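Local coordinates for DUF917 domain-containing protein (Chromobacterium violaceum, PDB 2O3I) that is of unknown function, with the two-domain architecture of the DUF917 (S-Me-THD-like) family and no established substrate or reaction, at residues V49-V54 / V128-G133; L144-A149 / G218-R223; L5-L10 / P45-R50; A86-R91 / A122-A127; Q15-F20 / S227-L232. The protein carries 2 engineered substitutions. All blocks are in the same frame, centred on the assembly; numbering follows the deposited sequence.

Contacts 1, 2 and 5 are largely buried, whereas contacts 3 and 4 lie nearer the surface, each centred about 20 Å from the chain's centre. Contacts 1 and 3 share strand 49-52, which pairs in parallel with 127-129 and antiparallel with strand 3-5. Contact 4 joins helix 81-96 to the end of helix 111-124, just before strand 127-129 of contact 1. Chemistry differs with place: backbone bonds and valines in contact 1, a buried threonine hydroxyl in contact 2, a backbone pair and a Pro7-Asp47 contact in contact 3, two arginine nitrogens on a helix-end carbonyl in contact 4, and guanidinium-ring stacking in contact 5. Asp130 OD2 of contact 1 probably hydrogen-bonds Ser227 OG of contact 5.

Contact 1: residues V49-V54 / V128-G133; sequences VRVVDV and VVDADG
Val49 meets the second strand through one methyl, its CG1 lying 3.9 Å from Val128 CG1, the two side chains crossing at a slant. At Arg50 the backbone takes over: the Arg50 carbonyl accepts from Val128 N, with an N-H...O angle of 161°. Val51 and Val128 stand alongside each other on the same face, and Val51 CG2 comes within 3.5 Å of Val128 CG1. That Val128 methyl sits between the backbone N and carbonyl carbon of its own residue (chi1 53°), which brings it close to Val51. The other Val51 methyl, CG1, leans over Asp130 CB.

Val52 is bonded on both its polar atoms: its N donates to Val128 O at 3.0 Å, and its O accepts from Asp130 N at 2.8 Å. Bridges Val51-Val128 and Val52-Val129 are thus parallel, joining neighbouring strands 49-52 and 127-129 of the mixed sheet, with Val51 and Val128 on one face and Val52 and Val129 on the other. CA-H...O contacts from Val51 to Val128 O and from Val129 to Val52 O accompany these bonds.

Asp53 brings its OD2 to 4.1 Å from Asp130 OD2, a pair of like charges close together; Asp130 OD2 is also hydrogen-bonded to Ser227 OG. Asp130 itself is the centre of an inverse gamma turn. At Val54 the two segments are bridged by a water, which accepts from Val54 N and donates to Asp130 O, while Val54 CG2 packs 3.8 Å from Val129 CG1.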
# COMPACT_ATOMS: atom_id res chain seq x y z
N VAL A 49 12.05 32.83 1.94
CA VAL A 49 10.90 32.04 1.56
C VAL A 49 9.73 32.95 1.20
O VAL A 49 9.21 33.67 2.05
CB VAL A 49 10.48 31.08 2.70
CG1 VAL A 49 9.22 30.33 2.31
CG2 VAL A 49 11.61 30.10 3.01
N ARG A 50 9.33 32.91 -0.06
CA ARG A 50 8.23 33.71 -0.53
C ARG A 50 6.90 33.09 -0.08
O ARG A 50 6.66 31.90 -0.30
CB ARG A 50 8.28 33.80 -2.06
CG ARG A 50 7.41 34.88 -2.69
CD ARG A 50 8.12 35.46 -3.92
NE ARG A 50 8.76 34.42 -4.73
CZ ARG A 50 8.11 33.55 -5.50
NH1 ARG A 50 6.78 33.58 -5.57
NH2 ARG A 50 8.78 32.63 -6.18
N VAL A 51 6.07 33.90 0.57
CA VAL A 51 4.76 33.45 1.04
C VAL A 51 3.70 34.31 0.36
O VAL A 51 3.75 35.53 0.44
CB VAL A 51 4.60 33.63 2.56
CG1 VAL A 51 3.27 33.01 3.01
CG2 VAL A 51 5.79 33.01 3.29
N VAL A 52 2.73 33.67 -0.29
CA VAL A 52 1.67 34.39 -0.99
C VAL A 52 0.27 34.07 -0.46
O VAL A 52 0.04 33.00 0.13
CB VAL A 52 1.70 34.06 -2.51
CG1 VAL A 52 3.05 34.45 -3.11
CG2 VAL A 52 1.45 32.58 -2.73
N ASP A 53 -0.67 34.99 -0.66
CA ASP A 53 -2.04 34.77 -0.23
C ASP A 53 -2.73 33.95 -1.32
O ASP A 53 -2.28 33.92 -2.46
CB ASP A 53 -2.78 36.09 -0.02
CG ASP A 53 -2.18 36.92 1.10
OD1 ASP A 53 -1.41 37.86 0.79
OD2 ASP A 53 -2.47 36.62 2.28
N VAL A 54 -3.81 33.28 -0.95
CA VAL A 54 -4.54 32.45 -1.89
C VAL A 54 -4.86 33.17 -3.19
O VAL A 54 -4.68 32.61 -4.27
CB VAL A 54 -5.85 31.92 -1.25
CG1 VAL A 54 -6.63 31.09 -2.26
CG2 VAL A 54 -5.53 31.08 -0.01
N VAL A 128 5.03 29.43 -0.92
CA VAL A 128 4.16 28.72 0.01
C VAL A 128 2.91 29.57 0.21
O VAL A 128 3.00 30.79 0.33
CB VAL A 128 4.87 28.48 1.37
CG1 VAL A 128 5.40 29.80 1.90
CG2 VAL A 128 3.91 27.85 2.37
N VAL A 129 1.74 28.94 0.23
CA VAL A 129 0.49 29.66 0.40
C VAL A 129 0.22 29.94 1.88
O VAL A 129 0.43 29.08 2.72
CB VAL A 129 -0.68 28.86 -0.21
CG1 VAL A 129 -2.00 29.60 0.01
CG2 VAL A 129 -0.42 28.65 -1.70
N ASP A 130 -0.22 31.16 2.19
CA ASP A 130 -0.52 31.54 3.57
C ASP A 130 -1.88 30.96 3.89
O ASP A 130 -2.89 31.67 3.87
CB ASP A 130 -0.52 33.07 3.73
CG ASP A 130 -0.62 33.51 5.20
OD1 ASP A 130 -0.59 32.65 6.10
OD2 ASP A 130 -0.71 34.73 5.46
N ALA A 131 -1.90 29.67 4.18
CA ALA A 131 -3.12 28.94 4.48
C ALA A 131 -2.80 27.48 4.72
O ALA A 131 -1.65 27.06 4.59
CB ALA A 131 -4.08 29.06 3.30
N ASP A 132 -3.84 26.71 5.06
CA ASP A 132 -3.73 25.28 5.25
C ASP A 132 -5.13 24.68 5.33
O ASP A 132 -6.13 25.41 5.35
CB ASP A 132 -2.90 24.90 6.49
CG ASP A 132 -3.59 25.23 7.78
OD1 ASP A 132 -3.22 26.25 8.39
OD2 ASP A 132 -4.50 24.47 8.19
N GLY A 133 -5.21 23.36 5.37
CA GLY A 133 -6.50 22.68 5.38
C GLY A 133 -7.47 22.73 6.55
O GLY A 133 -8.57 22.18 6.42
O HOH W 1 -4.09 33.51 2.07

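Contact 2: residues L144-A149 / G218-R223; sequences LTYAAA and GALPVR
Gly218 and Ala219, the last two residues of helix 213-219, face Ala149, whose CB lies 3.6 Å from Ala219 CA and 3.8 Å from Gly218 O. The Ala219 carbonyl points at helix 145-148, where Thr145 OG1 lies 2.8 Å from Ala219 O; Gly133 O is a second carbonyl partner of this hydroxyl.

Leu220 leaves the helical conformation and sends CD1 to 3.6 Å from Tyr146 CE1; the same ring stacks on Trp209, and its OH bonds to Ala106 O. Pro221 follows, its CG lying 3.5 Å from Thr145 CG2, the methyl against the proline ring. Both Thr145 branches are thereby used: with chi1 at 52°, OG1 lies between the backbone N and carbonyl carbon, leaving CG2 for the proline. Val222 N donates to a water, which in turn donates to Thr145 OG1 at 2.7 Å.

The buried hydroxyl, the two carbonyls and the water that links it to Val222 N therefore form a small polar cluster, while Ala149, Tyr146, Leu220 and Pro221 supply the apolar contacts around it.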
# COMPACT_ATOMS: atom_id res chain seq x y z
N LEU A 144 -9.58 17.77 6.56
CA LEU A 144 -8.97 18.93 5.91
C LEU A 144 -9.89 19.43 4.81
O LEU A 144 -10.58 18.63 4.17
CB LEU A 144 -7.61 18.55 5.31
CG LEU A 144 -6.56 18.08 6.32
CD1 LEU A 144 -5.26 17.77 5.59
CD2 LEU A 144 -6.34 19.16 7.37
N THR A 145 -9.92 20.74 4.59
CA THR A 145 -10.80 21.31 3.58
C THR A 145 -10.55 20.80 2.16
O THR A 145 -11.45 20.85 1.31
CB THR A 145 -10.73 22.85 3.60
OG1 THR A 145 -9.37 23.29 3.52
CG2 THR A 145 -11.34 23.38 4.88
N TYR A 146 -9.33 20.31 1.90
CA TYR A 146 -8.98 19.77 0.59
C TYR A 146 -9.95 18.64 0.24
O TYR A 146 -10.47 18.56 -0.87
CB TYR A 146 -7.55 19.20 0.59
CG TYR A 146 -6.46 20.16 1.03
CD1 TYR A 146 -6.03 21.20 0.21
CD2 TYR A 146 -5.86 20.02 2.28
CE1 TYR A 146 -5.03 22.08 0.62
CE2 TYR A 146 -4.86 20.89 2.70
CZ TYR A 146 -4.45 21.92 1.86
OH TYR A 146 -3.47 22.79 2.30
N ALA A 147 -10.18 17.77 1.22
CA ALA A 147 -11.09 16.64 1.04
C ALA A 147 -12.55 17.07 0.88
O ALA A 147 -13.28 16.52 0.06
CB ALA A 147 -10.94 15.67 2.22
N ALA A 148 -12.97 18.06 1.66
CA ALA A 148 -14.35 18.55 1.59
C ALA A 148 -14.63 19.21 0.24
O ALA A 148 -15.71 19.03 -0.34
CB ALA A 148 -14.61 19.55 2.72
N ALA A 149 -13.66 19.97 -0.26
CA ALA A 149 -13.78 20.65 -1.54
C ALA A 149 -13.77 19.64 -2.68
O ALA A 149 -14.04 19.99 -3.83
CB ALA A 149 -12.65 21.65 -1.72
N GLY A 218 -11.85 27.59 -3.24
CA GLY A 218 -12.77 26.77 -2.47
C GLY A 218 -12.07 25.70 -1.66
O GLY A 218 -12.58 25.25 -0.64
N ALA A 219 -10.88 25.30 -2.11
CA ALA A 219 -10.12 24.26 -1.43
C ALA A 219 -9.46 24.75 -0.15
O ALA A 219 -9.26 23.98 0.79
CB ALA A 219 -9.08 23.68 -2.37
N LEU A 220 -9.12 26.04 -0.10
CA LEU A 220 -8.47 26.62 1.06
C LEU A 220 -9.29 27.76 1.67
O LEU A 220 -8.91 28.92 1.58
CB LEU A 220 -7.07 27.13 0.68
CG LEU A 220 -5.92 26.13 0.42
CD1 LEU A 220 -6.27 25.21 -0.72
CD2 LEU A 220 -4.66 26.90 0.07
N PRO A 221 -10.45 27.43 2.28
CA PRO A 221 -11.24 28.52 2.88
C PRO A 221 -10.63 29.11 4.15
O PRO A 221 -10.97 30.23 4.53
CB PRO A 221 -12.59 27.86 3.13
CG PRO A 221 -12.23 26.41 3.34
CD PRO A 221 -11.20 26.17 2.28
N VAL A 222 -9.74 28.37 4.81
CA VAL A 222 -9.11 28.87 6.03
C VAL A 222 -7.77 29.51 5.67
O VAL A 222 -6.80 28.82 5.36
CB VAL A 222 -8.92 27.74 7.05
CG1 VAL A 222 -8.44 28.31 8.39
CG2 VAL A 222 -10.23 26.99 7.22
N ARG A 223 -7.73 30.83 5.74
CA ARG A 223 -6.55 31.58 5.33
C ARG A 223 -5.80 32.41 6.36
O ARG A 223 -6.30 32.69 7.45
CB ARG A 223 -6.95 32.48 4.16
CG ARG A 223 -7.76 31.72 3.14
CD ARG A 223 -8.25 32.60 2.03
NE ARG A 223 -8.93 31.80 1.00
CZ ARG A 223 -9.40 32.29 -0.14
NH1 ARG A 223 -9.29 33.59 -0.41
NH2 ARG A 223 -9.99 31.48 -1.01
O HOH W 2 -8.63 25.77 4.21

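Contact 3: residues L5-L10 / P45-R50; sequences LSPSDL and PTDKVR
Leu5 and Val49 form an antiparallel hydrogen-bonded pair, their CA atoms 4.8 Å apart, with Leu5 N donating to Val49 O and Val49 N to Leu5 O, both at 2.8 Å. A CA-H...O contact from Lys48 to Leu5 O, at 3.3 Å from CA to oxygen, gives the Leu5 carbonyl another neighbour.

On the face shared by the pair, the two side chains meet most closely near their roots, Leu5 CB to Val49 CB at 3.8 Å, while Leu5 CD1 comes farther out to Val49 CG1. Past the bridge, Pro7 meets Asp47 at about a right angle: Pro7 CG is 3.3 Å from Asp47 OD1, and Pro7 CD is equally close to the Asp47 carbonyl oxygen. The carboxylate thus borders the proline ring, although the polar partner of OD1 is Lys40 N.

The turn leading away from the pair has its own internal bonding. Ser6 N donates to Asp9 OD2 at 2.9 Å, reaching the anti side of that oxygen but 35° out of the carboxylate plane, and the backbone returns the link from Asp9 N to Ser6 O.

The short strand 3-5 is outermost in the chain's mixed sheet, bordering strand 49-52. Helix 111-124 covers Leu5 and Val49 through Ser118, with Ala122 also touching Val49; Phe38 packs on Pro7 and Leu10, where the chain enters helix 10-19.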
# COMPACT_ATOMS: atom_id res chain seq x y z
N LEU A 5 9.87 34.90 4.43
CA LEU A 5 10.41 34.36 5.68
C LEU A 5 11.92 34.21 5.57
O LEU A 5 12.44 33.94 4.49
CB LEU A 5 9.81 32.98 5.97
CG LEU A 5 8.29 32.81 6.06
CD1 LEU A 5 7.96 31.32 6.05
CD2 LEU A 5 7.77 33.47 7.33
N SER A 6 12.60 34.37 6.69
CA SER A 6 14.04 34.22 6.76
C SER A 6 14.29 33.07 7.74
O SER A 6 13.38 32.63 8.43
CB SER A 6 14.69 35.50 7.29
OG SER A 6 14.38 35.68 8.66
N PRO A 7 15.53 32.55 7.81
CA PRO A 7 15.78 31.45 8.75
C PRO A 7 15.35 31.78 10.18
O PRO A 7 14.73 30.95 10.85
CB PRO A 7 17.28 31.23 8.62
CG PRO A 7 17.52 31.52 7.15
CD PRO A 7 16.70 32.78 6.94
N SER A 8 15.64 32.98 10.64
CA SER A 8 15.29 33.38 12.00
C SER A 8 13.78 33.45 12.25
O SER A 8 13.34 33.52 13.39
CB SER A 8 15.94 34.72 12.35
OG SER A 8 15.40 35.75 11.56
N ASP A 9 12.99 33.42 11.18
CA ASP A 9 11.54 33.45 11.33
C ASP A 9 10.95 32.06 11.57
O ASP A 9 9.80 31.93 11.98
CB ASP A 9 10.88 34.04 10.08
CG ASP A 9 11.18 35.51 9.88
OD1 ASP A 9 11.33 36.22 10.90
OD2 ASP A 9 11.25 35.94 8.71
N LEU A 10 11.73 31.02 11.32
CA LEU A 10 11.24 29.66 11.49
C LEU A 10 10.97 29.27 12.95
O LEU A 10 10.05 28.51 13.23
CB LEU A 10 12.21 28.65 10.86
CG LEU A 10 12.48 28.83 9.36
CD1 LEU A 10 13.40 27.74 8.88
CD2 LEU A 10 11.16 28.79 8.58
N PRO A 45 19.31 26.96 -2.33
CA PRO A 45 19.81 28.05 -3.17
C PRO A 45 19.37 29.43 -2.70
O PRO A 45 19.85 30.45 -3.19
CB PRO A 45 19.28 27.69 -4.55
CG PRO A 45 17.96 27.04 -4.22
CD PRO A 45 18.30 26.15 -3.04
N THR A 46 18.45 29.48 -1.74
CA THR A 46 17.99 30.76 -1.24
C THR A 46 17.71 30.75 0.26
O THR A 46 17.38 29.71 0.84
CB THR A 46 16.76 31.27 -2.03
OG1 THR A 46 16.42 32.59 -1.59
CG2 THR A 46 15.57 30.36 -1.84
N ASP A 47 17.85 31.92 0.86
CA ASP A 47 17.69 32.16 2.29
C ASP A 47 16.31 32.72 2.62
O ASP A 47 15.90 32.76 3.78
CB ASP A 47 18.77 33.17 2.71
CG ASP A 47 19.25 32.97 4.12
OD1 ASP A 47 19.48 31.80 4.49
OD2 ASP A 47 19.42 33.97 4.84
N LYS A 48 15.60 33.15 1.59
CA LYS A 48 14.28 33.75 1.75
C LYS A 48 13.16 32.87 1.21
O LYS A 48 13.30 32.24 0.16
CB LYS A 48 14.25 35.11 1.04
CG LYS A 48 15.25 36.12 1.60
CD LYS A 48 15.35 37.37 0.73
CE LYS A 48 16.06 38.51 1.46
NZ LYS A 48 17.38 38.09 2.02
N VAL A 49 12.05 32.83 1.94
CA VAL A 49 10.90 32.04 1.56
C VAL A 49 9.73 32.95 1.20
O VAL A 49 9.21 33.67 2.05
CB VAL A 49 10.48 31.08 2.70
CG1 VAL A 49 9.22 30.33 2.31
CG2 VAL A 49 11.61 30.10 3.01
N ARG A 50 9.33 32.91 -0.06
CA ARG A 50 8.23 33.71 -0.53
C ARG A 50 6.90 33.09 -0.08
O ARG A 50 6.66 31.90 -0.30
CB ARG A 50 8.28 33.80 -2.06
CG ARG A 50 7.41 34.88 -2.69
CD ARG A 50 8.12 35.46 -3.92
NE ARG A 50 8.76 34.42 -4.73
CZ ARG A 50 8.11 33.55 -5.50
NH1 ARG A 50 6.78 33.58 -5.57
NH2 ARG A 50 8.78 32.63 -6.18

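Contact 4: residues A86-R91 / A122-A127; sequences AALAAR and AKLGLA
Arg91 closes on the carbonyl of Leu124 with both terminal nitrogens, NH1 at 3.1 Å and NH2 at 3.3 Å from Leu124 O, so one oxygen receives a forked grip. The approaches differ: NH1 arrives in the carbonyl plane on a lone pair, while NH2 is tilted from that plane. Neither N-H points straight at the oxygen, with angles at hydrogen of 141° and 135°, as expected when two donors share a single acceptor. The oxygen sits at the guanidinium edge, somewhat out of its plane. Over one face of the same group lies Leu126, whose CD2 is 3.2 Å from Arg91 NH2; the leucine and arginine chains run antiparallel past one another.

Beside this polar grip is an apolar patch in which Leu124 splits its methyls between two partners. Leu124 CD1 rests 3.7 Å from Ala87 CB, and Leu124 CD2 is equally far from Leu88 CD2.

What brings the guanidinium to the carbonyl is a side chain that starts with CG anti to the backbone N and then bends at chi3 (-112°). Leu101 of strand 101-105 touches both Arg91 and Leu126, backing the pair from the sheet. The target carbonyl belongs to the last helical residue of 111-124, and the next, Gly125, has positive phi where the chain turns toward strand 127-129. Strand 101-105, helix 111-124 and strand 127-129 form a beta-alpha-beta crossover between parallel neighbours, and Arg91 of helix 81-96 holds the turn between its helix and its second strand.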
# COMPACT_ATOMS: atom_id res chain seq x y z
N ALA A 86 9.17 14.35 -3.19
CA ALA A 86 7.75 14.14 -3.50
C ALA A 86 7.20 15.31 -4.31
O ALA A 86 6.47 15.11 -5.29
CB ALA A 86 6.94 13.98 -2.20
N ALA A 87 7.55 16.52 -3.90
CA ALA A 87 7.10 17.72 -4.59
C ALA A 87 7.69 17.77 -6.01
O ALA A 87 7.07 18.29 -6.93
CB ALA A 87 7.50 18.98 -3.79
N LEU A 88 8.89 17.22 -6.18
CA LEU A 88 9.53 17.19 -7.50
C LEU A 88 8.80 16.22 -8.42
O LEU A 88 8.69 16.43 -9.63
CB LEU A 88 11.00 16.76 -7.38
CG LEU A 88 11.99 17.90 -7.12
CD1 LEU A 88 13.38 17.31 -6.80
CD2 LEU A 88 12.04 18.81 -8.36
N ALA A 89 8.30 15.13 -7.84
CA ALA A 89 7.56 14.16 -8.61
C ALA A 89 6.28 14.86 -9.10
O ALA A 89 5.90 14.74 -10.26
CB ALA A 89 7.21 12.95 -7.74
N ALA A 90 5.64 15.61 -8.21
CA ALA A 90 4.42 16.32 -8.55
C ALA A 90 4.68 17.39 -9.62
O ALA A 90 3.87 17.60 -10.52
CB ALA A 90 3.80 16.96 -7.31
N ARG A 91 5.83 18.05 -9.51
CA ARG A 91 6.20 19.07 -10.48
C ARG A 91 6.46 18.44 -11.85
O ARG A 91 6.06 18.99 -12.88
CB ARG A 91 7.46 19.80 -10.01
CG ARG A 91 8.09 20.69 -11.08
CD ARG A 91 9.32 21.41 -10.57
NE ARG A 91 9.09 22.85 -10.45
CZ ARG A 91 9.93 23.70 -9.87
NH1 ARG A 91 11.07 23.26 -9.35
NH2 ARG A 91 9.64 24.99 -9.82
N ALA A 122 11.66 26.90 -0.75
CA ALA A 122 12.99 27.51 -0.86
C ALA A 122 13.89 26.65 -1.74
O ALA A 122 14.68 27.16 -2.53
CB ALA A 122 13.61 27.66 0.52
N LYS A 123 13.77 25.33 -1.58
CA LYS A 123 14.56 24.38 -2.32
C LYS A 123 14.19 24.28 -3.80
O LYS A 123 15.06 24.11 -4.66
CB LYS A 123 14.42 23.00 -1.67
CG LYS A 123 15.12 21.86 -2.41
CD LYS A 123 16.63 22.01 -2.40
CE LYS A 123 17.32 20.79 -3.01
NZ LYS A 123 18.79 20.99 -3.05
N LEU A 124 12.91 24.39 -4.11
CA LEU A 124 12.46 24.27 -5.49
C LEU A 124 12.12 25.58 -6.19
O LEU A 124 11.76 25.58 -7.37
CB LEU A 124 11.25 23.34 -5.55
CG LEU A 124 11.47 21.94 -4.96
CD1 LEU A 124 10.22 21.11 -5.14
CD2 LEU A 124 12.65 21.27 -5.65
N GLY A 125 12.24 26.68 -5.47
CA GLY A 125 11.93 27.97 -6.06
C GLY A 125 10.43 28.21 -6.19
O GLY A 125 9.97 28.83 -7.16
N LEU A 126 9.66 27.72 -5.23
CA LEU A 126 8.21 27.89 -5.25
C LEU A 126 7.78 28.86 -4.16
O LEU A 126 8.60 29.35 -3.39
CB LEU A 126 7.52 26.55 -5.02
CG LEU A 126 8.04 25.34 -5.82
CD1 LEU A 126 7.36 24.08 -5.32
CD2 LEU A 126 7.78 25.54 -7.30
N ALA A 127 6.49 29.14 -4.11
CA ALA A 127 5.96 30.01 -3.08
C ALA A 127 5.00 29.19 -2.22
O ALA A 127 4.27 28.33 -2.73
CB ALA A 127 5.22 31.20 -3.71

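Contact 5: residues Q15-F20 / S227-L232; sequences QGACFF and SRALKL
Gly16 and Ala229 bring the two helices closest, their CA atoms 4.3 Å apart where the local axes pass at 7.2 Å and 110°. At this crossing Gly16 CA points its hydrogen at the Ala229 carbonyl, with CA to O at 3.2 Å and an angle of 166°. With no side chain on Gly16, the backbones can approach this closely, and Ala229 CB fits against Ala17 N. Leu232 fills the adjoining corner: its CD2 lies 3.6 Å from both Phe19 CD2 and Phe20 CE2.

That crossing is the tight, buried part; the Arg228 side is partly exposed and held by a flat stack. The Arg228 guanidinium lies on one face of the Phe20 ring, planes 24° apart and Arg228 CZ 3.9 Å from the ring centroid, a cation-pi arrangement with Arg228 CD adding a CH-pi contact. The Arg228 side chain runs extended from CG to NE across the phenyl, while Ala229 CA meets the ring's edge.

No hydrogen bond links the segments. Helices of the two family regions are therefore joined by close apolar fit, a CA-H...O contact and a stacked cation, whose charge probably polarises the ring while NH2 makes a weak bond to Gly135 O.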
# COMPACT_ATOMS: atom_id res chain seq x y z
N GLN A 15 6.67 27.84 16.76
CA GLN A 15 6.11 28.01 18.10
C GLN A 15 4.63 28.33 18.02
O GLN A 15 3.80 27.70 18.69
CB GLN A 15 6.81 29.15 18.85
CG GLN A 15 8.25 28.89 19.23
CD GLN A 15 8.49 29.06 20.72
OE1 GLN A 15 9.61 29.34 21.15
NE2 GLN A 15 7.44 28.88 21.52
N GLY A 16 4.30 29.33 17.20
CA GLY A 16 2.93 29.74 17.04
C GLY A 16 2.09 28.63 16.43
O GLY A 16 0.98 28.38 16.88
N ALA A 17 2.65 27.97 15.42
CA ALA A 17 1.96 26.87 14.73
C ALA A 17 1.69 25.71 15.67
O ALA A 17 0.68 25.01 15.53
CB ALA A 17 2.79 26.40 13.53
N CYS A 18 2.60 25.50 16.62
CA CYS A 18 2.46 24.43 17.61
C CYS A 18 1.21 24.71 18.45
O CYS A 18 0.40 23.81 18.69
CB CYS A 18 3.70 24.36 18.50
SG CYS A 18 3.63 23.10 19.84
N PHE A 19 1.06 25.95 18.90
CA PHE A 19 -0.10 26.31 19.69
C PHE A 19 -1.39 26.16 18.87
O PHE A 19 -2.42 25.75 19.39
CB PHE A 19 0.02 27.74 20.23
CG PHE A 19 -1.11 28.14 21.14
CD1 PHE A 19 -1.18 27.64 22.44
CD2 PHE A 19 -2.13 28.97 20.68
CE1 PHE A 19 -2.25 27.96 23.27
CE2 PHE A 19 -3.21 29.29 21.50
CZ PHE A 19 -3.28 28.78 22.79
N PHE A 20 -1.33 26.50 17.58
CA PHE A 20 -2.52 26.37 16.73
C PHE A 20 -2.68 24.93 16.22
O PHE A 20 -3.61 24.64 15.46
CB PHE A 20 -2.44 27.33 15.52
CG PHE A 20 -2.63 28.79 15.89
CD1 PHE A 20 -3.81 29.22 16.49
CD2 PHE A 20 -1.63 29.73 15.64
CE1 PHE A 20 -3.98 30.56 16.85
CE2 PHE A 20 -1.79 31.07 16.00
CZ PHE A 20 -2.98 31.49 16.61
N SER A 227 0.76 33.30 8.62
CA SER A 227 1.11 34.59 9.20
C SER A 227 0.65 34.75 10.66
O SER A 227 1.39 35.31 11.49
CB SER A 227 0.57 35.73 8.33
OG SER A 227 -0.77 35.51 7.96
N ARG A 228 -0.54 34.28 11.00
CA ARG A 228 -0.99 34.40 12.38
C ARG A 228 -0.12 33.51 13.27
O ARG A 228 0.13 33.82 14.43
CB ARG A 228 -2.46 34.02 12.52
CG ARG A 228 -2.74 32.57 12.32
CD ARG A 228 -4.03 32.14 12.99
NE ARG A 228 -4.03 30.69 13.08
CZ ARG A 228 -5.12 29.93 13.17
NH1 ARG A 228 -6.32 30.50 13.21
NH2 ARG A 228 -5.00 28.62 13.21
N ALA A 229 0.35 32.39 12.74
CA ALA A 229 1.22 31.50 13.51
C ALA A 229 2.52 32.24 13.81
O ALA A 229 3.07 32.12 14.91
CB ALA A 229 1.51 30.22 12.74
N LEU A 230 3.01 32.99 12.83
CA LEU A 230 4.25 33.75 12.97
C LEU A 230 4.10 34.92 13.95
O LEU A 230 5.00 35.19 14.74
CB LEU A 230 4.70 34.28 11.60
CG LEU A 230 5.94 35.18 11.59
CD1 LEU A 230 7.17 34.39 12.06
CD2 LEU A 230 6.15 35.74 10.18
N LYS A 231 2.96 35.61 13.90
CA LYS A 231 2.75 36.74 14.80
C LYS A 231 2.68 36.28 16.25
O LYS A 231 3.24 36.93 17.14
CB LYS A 231 1.46 37.48 14.41
CG LYS A 231 1.21 38.72 15.26
CD LYS A 231 0.05 39.55 14.72
CE LYS A 231 -0.23 40.74 15.62
NZ LYS A 231 -1.45 41.47 15.17
N LEU A 232 2.01 35.16 16.50
CA LEU A 232 1.91 34.64 17.86
C LEU A 232 3.28 34.16 18.35
O LEU A 232 3.68 34.41 19.50
CB LEU A 232 0.91 33.49 17.94
CG LEU A 232 0.94 32.63 19.21
CD1 LEU A 232 0.63 33.50 20.42
CD2 LEU A 232 -0.08 31.50 19.10